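Local coordinates for long form salivary protein D7L1 (Anopheles stephensi, PDB 3NHI), which binds and sequesters host cysteinyl leukotrienes and thromboxane A2 analogues as a mosquito salivary protein, thereby modulating blood feeding, at residues D7-L12 with A266-L271; D21-G26 with T34-W39. All coordinates share one frame; numbering follows the deposited sequence.

Interaction 1 of 2, residues D7-L12 with A266-L271. With EAH ((5S,7E,9E,11Z,14Z)-5-hydroxyicosa-7,9,11,14-tetraenoic acid), chain B.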
loop_
_atom_site.group_PDB
_atom_site.type_symbol
_atom_site.label_atom_id
_atom_site.label_comp_id
_atom_site.label_asym_id
_atom_site.label_seq_id
_atom_site.Cartn_x
_atom_site.Cartn_y
_atom_site.Cartn_z
ATOM N N ASP A 7 0.821 -4.808 9.812
ATOM C CA ASP A 7 2.114 -5.449 9.629
ATOM C C ASP A 7 3.099 -4.572 8.853
ATOM O O ASP A 7 2.769 -3.453 8.467
ATOM C CB ASP A 7 1.952 -6.864 9.040
ATOM C CG ASP A 7 1.573 -6.874 7.563
ATOM O OD1 ASP A 7 1.930 -5.942 6.811
ATOM O OD2 ASP A 7 0.945 -7.869 7.135
ATOM N N ALA A 8 4.312 -5.072 8.636
ATOM C CA ALA A 8 5.330 -4.237 7.992
ATOM C C ALA A 8 4.985 -3.823 6.561
ATOM O O ALA A 8 5.283 -2.684 6.159
ATOM C CB ALA A 8 6.689 -4.924 8.040
ATOM N N GLU A 9 4.379 -4.728 5.795
ATOM C CA GLU A 9 3.976 -4.400 4.435
ATOM C C GLU A 9 2.850 -3.363 4.436
ATOM O O GLU A 9 2.830 -2.455 3.601
ATOM C CB GLU A 9 3.542 -5.652 3.663
ATOM C CG GLU A 9 3.049 -5.376 2.228
ATOM C CD GLU A 9 1.603 -4.877 2.134
ATOM O OE1 GLU A 9 0.759 -5.222 2.990
ATOM O OE2 GLU A 9 1.301 -4.153 1.160
ATOM N N GLN A 10 1.912 -3.502 5.371
ATOM C CA GLN A 10 0.783 -2.587 5.416
ATOM C C GLN A 10 1.247 -1.179 5.765
ATOM O O GLN A 10 0.758 -0.192 5.195
ATOM C CB GLN A 10 -0.246 -3.091 6.406
ATOM C CG GLN A 10 -0.974 -4.321 5.923
ATOM C CD GLN A 10 -1.860 -4.843 7.016
ATOM O OE1 GLN A 10 -1.390 -5.312 8.038
ATOM N NE2 GLN A 10 -3.169 -4.682 6.845
ATOM N N ALA A 11 2.197 -1.081 6.688
ATOM C CA ALA A 11 2.786 0.217 7.020
ATOM C C ALA A 11 3.581 0.802 5.844
ATOM O O ALA A 11 3.440 1.997 5.529
ATOM C CB ALA A 11 3.662 0.110 8.263
ATOM N N LEU A 12 4.408 -0.029 5.200
ATOM C CA LEU A 12 5.207 0.431 4.061
ATOM C C LEU A 12 4.313 0.943 2.935
ATOM O O LEU A 12 4.624 1.956 2.286
ATOM C CB LEU A 12 6.128 -0.681 3.556
ATOM C CG LEU A 12 7.265 -0.203 2.643
ATOM C CD1 LEU A 12 8.256 0.705 3.376
ATOM C CD2 LEU A 12 7.996 -1.386 2.038
ATOM N N ALA A 266 6.337 -4.880 -6.278
ATOM C CA ALA A 266 7.602 -5.481 -5.844
ATOM C C ALA A 266 8.523 -4.435 -5.234
ATOM O O ALA A 266 9.242 -4.727 -4.278
ATOM C CB ALA A 266 8.291 -6.206 -7.008
ATOM N N ASP A 267 8.482 -3.214 -5.759
ATOM C CA ASP A 267 9.372 -2.145 -5.328
ATOM C C ASP A 267 8.521 -0.944 -4.924
ATOM O O ASP A 267 8.173 -0.106 -5.754
ATOM C CB ASP A 267 10.316 -1.793 -6.479
ATOM C CG ASP A 267 11.301 -0.689 -6.137
ATOM O OD1 ASP A 267 11.321 -0.178 -4.995
ATOM O OD2 ASP A 267 12.076 -0.334 -7.053
ATOM N N TYR A 268 8.211 -0.849 -3.629
ATOM C CA TYR A 268 7.347 0.225 -3.137
ATOM C C TYR A 268 7.969 1.617 -3.294
ATOM O O TYR A 268 7.255 2.617 -3.230
ATOM C CB TYR A 268 6.946 -0.043 -1.683
ATOM C CG TYR A 268 5.782 -1.011 -1.495
ATOM C CD1 TYR A 268 5.343 -1.847 -2.530
ATOM C CD2 TYR A 268 5.123 -1.093 -0.264
ATOM C CE1 TYR A 268 4.286 -2.724 -2.345
ATOM C CE2 TYR A 268 4.070 -1.985 -0.060
ATOM C CZ TYR A 268 3.648 -2.790 -1.110
ATOM O OH TYR A 268 2.596 -3.681 -0.965
ATOM N N ALA A 269 9.274 1.676 -3.546
ATOM C CA ALA A 269 9.948 2.958 -3.763
ATOM C C ALA A 269 9.972 3.386 -5.231
ATOM O O ALA A 269 10.483 4.456 -5.552
ATOM C CB ALA A 269 11.371 2.924 -3.197
ATOM N N TYR A 270 9.401 2.567 -6.113
ATOM C CA TYR A 270 9.566 2.758 -7.559
ATOM C C TYR A 270 9.279 4.170 -8.075
ATOM O O TYR A 270 10.064 4.712 -8.858
ATOM C CB TYR A 270 8.740 1.735 -8.357
ATOM C CG TYR A 270 9.118 1.737 -9.815
ATOM C CD1 TYR A 270 10.190 0.974 -10.267
ATOM C CD2 TYR A 270 8.427 2.531 -10.736
ATOM C CE1 TYR A 270 10.564 0.989 -11.605
ATOM C CE2 TYR A 270 8.789 2.550 -12.078
ATOM C CZ TYR A 270 9.854 1.775 -12.499
ATOM O OH TYR A 270 10.224 1.788 -13.825
ATOM N N LEU A 271 8.160 4.756 -7.656
ATOM C CA LEU A 271 7.746 6.070 -8.157
ATOM C C LEU A 271 8.323 7.240 -7.360
ATOM O O LEU A 271 8.129 8.398 -7.732
ATOM C CB LEU A 271 6.215 6.180 -8.187
ATOM C CG LEU A 271 5.440 5.268 -9.148
ATOM C CD1 LEU A 271 3.944 5.455 -8.982
ATOM C CD2 LEU A 271 5.830 5.531 -10.596
HETATM O O1 EAH B . 11.577 -1.130 5.013
HETATM C C1 EAH B . 11.446 0.114 5.144
HETATM O O2 EAH B . 11.815 0.930 4.265
HETATM C C2 EAH B . 10.808 0.640 6.415
HETATM C C3 EAH B . 11.042 2.144 6.570
HETATM C C4 EAH B . 9.881 2.954 5.999
HETATM C C5 EAH B . 10.156 4.437 6.131
HETATM O O3 EAH B . 10.056 4.784 7.415
HETATM C C6 EAH B . 9.156 5.236 5.299
HETATM C C7 EAH B . 9.306 6.730 5.534
HETATM C C8 EAH B . 8.135 7.254 6.338
HETATM C C9 EAH B . 8.397 8.629 6.747
HETATM C C10 EAH B . 7.467 9.055 7.600
HETATM C C11 EAH B . 7.778 10.431 7.981
HETATM C C12 EAH B . 7.086 11.122 8.890
HETATM C C13 EAH B . 5.883 10.572 9.621
HETATM C C14 EAH B . 4.642 11.004 8.871
HETATM C C15 EAH B . 3.525 11.446 9.454
HETATM C C16 EAH B . 3.350 11.557 10.949
HETATM C C17 EAH B . 2.552 10.359 11.440
HETATM C C18 EAH B . 3.481 9.257 11.929
HETATM C C19 EAH B . 2.723 8.274 12.806
HETATM C C20 EAH B . 3.615 7.125 13.216
#
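The phenol of Tyr268 reaches across to the carboxylate of Glu9, and its OH donates to Glu9 OE2 in a short hydrogen bond of 2.5 Å. OE2 sits at the edge of the phenol, near the ring plane, and accepts through its anti lone pair, the one turned away from OE1. Carboxylate and ring planes stand 75° apart, with the two side chains crossing at nearly a right angle. Glu9 gets there by leaving the helix with CG anti to its backbone N (chi1 178°) and then bending at chi2. The same OE2 is also in a salt bridge with Arg198.

Apolar contact comes from Leu12, whose CD2 lies 3.7 Å from CD2 of Tyr268, oblique to the ring. Its other branch turns to the bound hydroxyicosatetraenoic acid, CD1 standing 3.7 Å from the carboxylate atom O2 of the ligand. One leucine thus lies between the tyrosine and the polar end of the lipid, close to Lys151, whose NZ is hydrogen-bonded to the ligand. A cation-pi contact with Lys16 adds to the surroundings of the Tyr268 ring.

Bonds within each segment shape the two partners. Asp7 is the N-cap of helix 8-22 and forms a capping box with Gln10: Gln10 N donates to Asp7 OD1 (2.8 Å), and Asp7 N to Gln10 OE1 (2.9 Å). On the other side, Tyr268 lies within a type I turn from Asp267 to Tyr270, where an Asx turn brings Ala269 N to Asp267 OD1 at 3.1 Å.

Shared between a phenol and a guanidinium, Glu9 OE2 is satisfied although buried, and Arg198 probably favours the ionised carboxylate. The phenol-carboxylate bond itself joins the first turn of helix 8-22 to the loop after helix 251-266.

Interaction 2 of 2, residues D21-G26 with T34-W39. With EAH ((5S,7E,9E,11Z,14Z)-5-hydroxyicosa-7,9,11,14-tetraenoic acid), chain B.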
loop_
_atom_site.group_PDB
_atom_site.type_symbol
_atom_site.label_atom_id
_atom_site.label_comp_id
_atom_site.label_asym_id
_atom_site.label_seq_id
_atom_site.Cartn_x
_atom_site.Cartn_y
_atom_site.Cartn_z
ATOM N N ASP A 21 1.331 10.531 -3.213
ATOM C CA ASP A 21 0.218 11.455 -3.311
ATOM C C ASP A 21 0.538 12.859 -2.805
ATOM O O ASP A 21 -0.230 13.792 -3.055
ATOM C CB ASP A 21 -1.010 10.872 -2.628
ATOM C CG ASP A 21 -1.609 9.713 -3.415
ATOM O OD1 ASP A 21 -1.163 9.457 -4.555
ATOM O OD2 ASP A 21 -2.530 9.080 -2.896
ATOM N N HIS A 22 1.666 13.017 -2.115
ATOM C CA HIS A 22 1.990 14.318 -1.498
ATOM C C HIS A 22 3.333 14.928 -1.855
ATOM O O HIS A 22 3.503 16.132 -1.713
ATOM C CB HIS A 22 1.778 14.252 0.019
ATOM C CG HIS A 22 0.365 13.953 0.378
ATOM N ND1 HIS A 22 -0.613 14.924 0.398
ATOM C CD2 HIS A 22 -0.263 12.779 0.619
ATOM C CE1 HIS A 22 -1.777 14.365 0.676
ATOM N NE2 HIS A 22 -1.594 13.063 0.809
ATOM N N LEU A 23 4.288 14.131 -2.318
ATOM C CA LEU A 23 5.540 14.716 -2.786
ATOM C C LEU A 23 5.269 15.665 -3.945
ATOM O O LEU A 23 4.477 15.355 -4.844
ATOM C CB LEU A 23 6.538 13.647 -3.223
ATOM C CG LEU A 23 7.290 12.892 -2.130
ATOM C CD1 LEU A 23 7.990 11.700 -2.759
ATOM C CD2 LEU A 23 8.292 13.781 -1.388
ATOM N N PRO A 24 5.911 16.841 -3.921
ATOM C CA PRO A 24 5.814 17.684 -5.106
ATOM C C PRO A 24 6.649 17.108 -6.246
ATOM O O PRO A 24 7.542 16.293 -6.012
ATOM C CB PRO A 24 6.382 19.023 -4.634
ATOM C CG PRO A 24 7.265 18.692 -3.495
ATOM C CD PRO A 24 6.715 17.456 -2.849
ATOM N N SER A 25 6.338 17.511 -7.472
ATOM C CA SER A 25 7.161 17.153 -8.622
ATOM C C SER A 25 8.165 18.271 -8.883
ATOM O O SER A 25 7.963 19.410 -8.448
ATOM C CB SER A 25 6.291 16.883 -9.852
ATOM O OG SER A 25 5.355 17.927 -10.059
ATOM N N GLY A 26 9.253 17.938 -9.568
ATOM C CA GLY A 26 10.300 18.908 -9.864
ATOM C C GLY A 26 11.389 18.955 -8.808
ATOM O O GLY A 26 11.604 17.983 -8.073
ATOM N N THR A 34 13.891 14.245 1.635
ATOM C CA THR A 34 15.012 14.191 2.586
ATOM C C THR A 34 14.550 14.395 4.031
ATOM O O THR A 34 14.964 13.662 4.938
ATOM C CB THR A 34 16.112 15.225 2.235
ATOM O OG1 THR A 34 16.547 15.021 0.886
ATOM C CG2 THR A 34 17.315 15.101 3.171
ATOM N N LEU A 35 13.692 15.388 4.240
ATOM C CA LEU A 35 13.153 15.664 5.567
ATOM C C LEU A 35 12.227 14.544 6.036
ATOM O O LEU A 35 12.344 14.064 7.163
ATOM C CB LEU A 35 12.441 17.025 5.590
ATOM C CG LEU A 35 13.370 18.250 5.638
ATOM C CD1 LEU A 35 12.643 19.508 5.184
ATOM C CD2 LEU A 35 13.965 18.447 7.031
ATOM N N TRP A 36 11.318 14.117 5.162
ATOM C CA TRP A 36 10.351 13.088 5.536
ATOM C C TRP A 36 11.012 11.725 5.751
ATOM O O TRP A 36 10.601 10.982 6.640
ATOM C CB TRP A 36 9.212 12.979 4.511
ATOM C CG TRP A 36 8.418 14.241 4.306
ATOM C CD1 TRP A 36 8.460 15.388 5.058
ATOM C CD2 TRP A 36 7.440 14.466 3.284
ATOM N NE1 TRP A 36 7.577 16.316 4.552
ATOM C CE2 TRP A 36 6.941 15.776 3.464
ATOM C CE3 TRP A 36 6.947 13.690 2.223
ATOM C CZ2 TRP A 36 5.964 16.326 2.630
ATOM C CZ3 TRP A 36 5.975 14.239 1.389
ATOM C CH2 TRP A 36 5.498 15.545 1.597
ATOM N N ASN A 37 12.017 11.395 4.936
ATOM C CA ASN A 37 12.783 10.157 5.111
ATOM C C ASN A 37 13.422 10.098 6.495
ATOM O O ASN A 37 13.574 9.017 7.071
ATOM C CB ASN A 37 13.886 10.027 4.051
ATOM C CG ASN A 37 13.377 9.526 2.706
ATOM O OD1 ASN A 37 12.200 9.209 2.538
ATOM N ND2 ASN A 37 14.281 9.447 1.736
ATOM N N ALA A 38 13.782 11.266 7.024
ATOM C CA ALA A 38 14.378 11.374 8.350
ATOM C C ALA A 38 13.310 11.496 9.439
ATOM O O ALA A 38 13.631 11.749 10.601
ATOM C CB ALA A 38 15.331 12.565 8.397
ATOM N N TRP A 39 12.044 11.311 9.061
ATOM C CA TRP A 39 10.911 11.408 9.993
ATOM C C TRP A 39 10.823 12.784 10.671
ATOM O O TRP A 39 10.503 12.906 11.856
ATOM C CB TRP A 39 10.903 10.235 10.994
ATOM C CG TRP A 39 10.380 8.961 10.381
ATOM C CD1 TRP A 39 10.958 8.229 9.381
ATOM C CD2 TRP A 39 9.173 8.280 10.734
ATOM N NE1 TRP A 39 10.183 7.129 9.090
ATOM C CE2 TRP A 39 9.078 7.136 9.904
ATOM C CE3 TRP A 39 8.157 8.525 11.669
ATOM C CZ2 TRP A 39 8.005 6.234 9.987
ATOM C CZ3 TRP A 39 7.086 7.626 11.754
ATOM C CH2 TRP A 39 7.021 6.497 10.913
HETATM O O1 EAH B . 11.577 -1.130 5.013
HETATM C C1 EAH B . 11.446 0.114 5.144
HETATM O O2 EAH B . 11.815 0.930 4.265
HETATM C C2 EAH B . 10.808 0.640 6.415
HETATM C C3 EAH B . 11.042 2.144 6.570
HETATM C C4 EAH B . 9.881 2.954 5.999
HETATM C C5 EAH B . 10.156 4.437 6.131
HETATM O O3 EAH B . 10.056 4.784 7.415
HETATM C C6 EAH B . 9.156 5.236 5.299
HETATM C C7 EAH B . 9.306 6.730 5.534
HETATM C C8 EAH B . 8.135 7.254 6.338
HETATM C C9 EAH B . 8.397 8.629 6.747
HETATM C C10 EAH B . 7.467 9.055 7.600
HETATM C C11 EAH B . 7.778 10.431 7.981
HETATM C C12 EAH B . 7.086 11.122 8.890
HETATM C C13 EAH B . 5.883 10.572 9.621
HETATM C C14 EAH B . 4.642 11.004 8.871
HETATM C C15 EAH B . 3.525 11.446 9.454
HETATM C C16 EAH B . 3.350 11.557 10.949
HETATM C C17 EAH B . 2.552 10.359 11.440
HETATM C C18 EAH B . 3.481 9.257 11.929
HETATM C C19 EAH B . 2.723 8.274 12.806
HETATM C C20 EAH B . 3.615 7.125 13.216
#
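Trp36 carries most of this contact, extending the six-membered part of its indole from helix 28-37 to the chain that leaves helix 8-22. With CG anti to the carbonyl carbon (chi1 -59°), the indole extends toward the other segment and presents CE3, CZ3 and CH2 to it. The indole is also stacked on Tyr51 of helix 46-58, and it belongs to the thromboxane A2 site.

Leu23, the first residue past helix 8-22 to leave helical geometry, supplies the apolar partner. The two side chains run past each other in opposite directions, CD2 of Leu23 coming to 3.6 Å from CZ3 of Trp36, oblique to the ring.

In this PBP/GOBP family protein, whose fold is all helical, the pair packs the connection between helices 8-22 and 28-37 at the wall of the lipid pocket. Helix 28-37 ends there in a Schellman motif, with Trp39, at positive phi, as its C-prime residue. Trp39 N bonds Trp36 O at 2.8 Å, and the indole of Trp39 lies with one face against the ligand's polyene: C10 sits 3.4 Å above the ring plane, over its centre. At the edge, Trp39 NE1 donates to the ligand hydroxyl O3 (2.9 Å, N-H...O angle 154°).

His22 adds its backbone: His22 O lies 3.9 Å from Trp36 CH2, at the ring's edge, while its imidazole leads away from Trp36; the side chain touches Cys50, Tyr51 and Cys54.

How the interactions relate
Both interactions draw on helix 8-22, interaction 1 near its N-terminal end and interaction 2 at its C-terminal end, where the chain turns into helix 28-37. Their centres lie 15 Å apart, and their nearest atoms are about 6 Å apart without touching. Along the chain the local corner of interaction 2 is nested inside the long loop closed by interaction 1, which brings the loop before helix 280-288 back to the start. The bound lipid touches both, so the two contacts lie along one ligand. Helix 8-22 therefore links the ligand pocket to a C-terminal part of the protein.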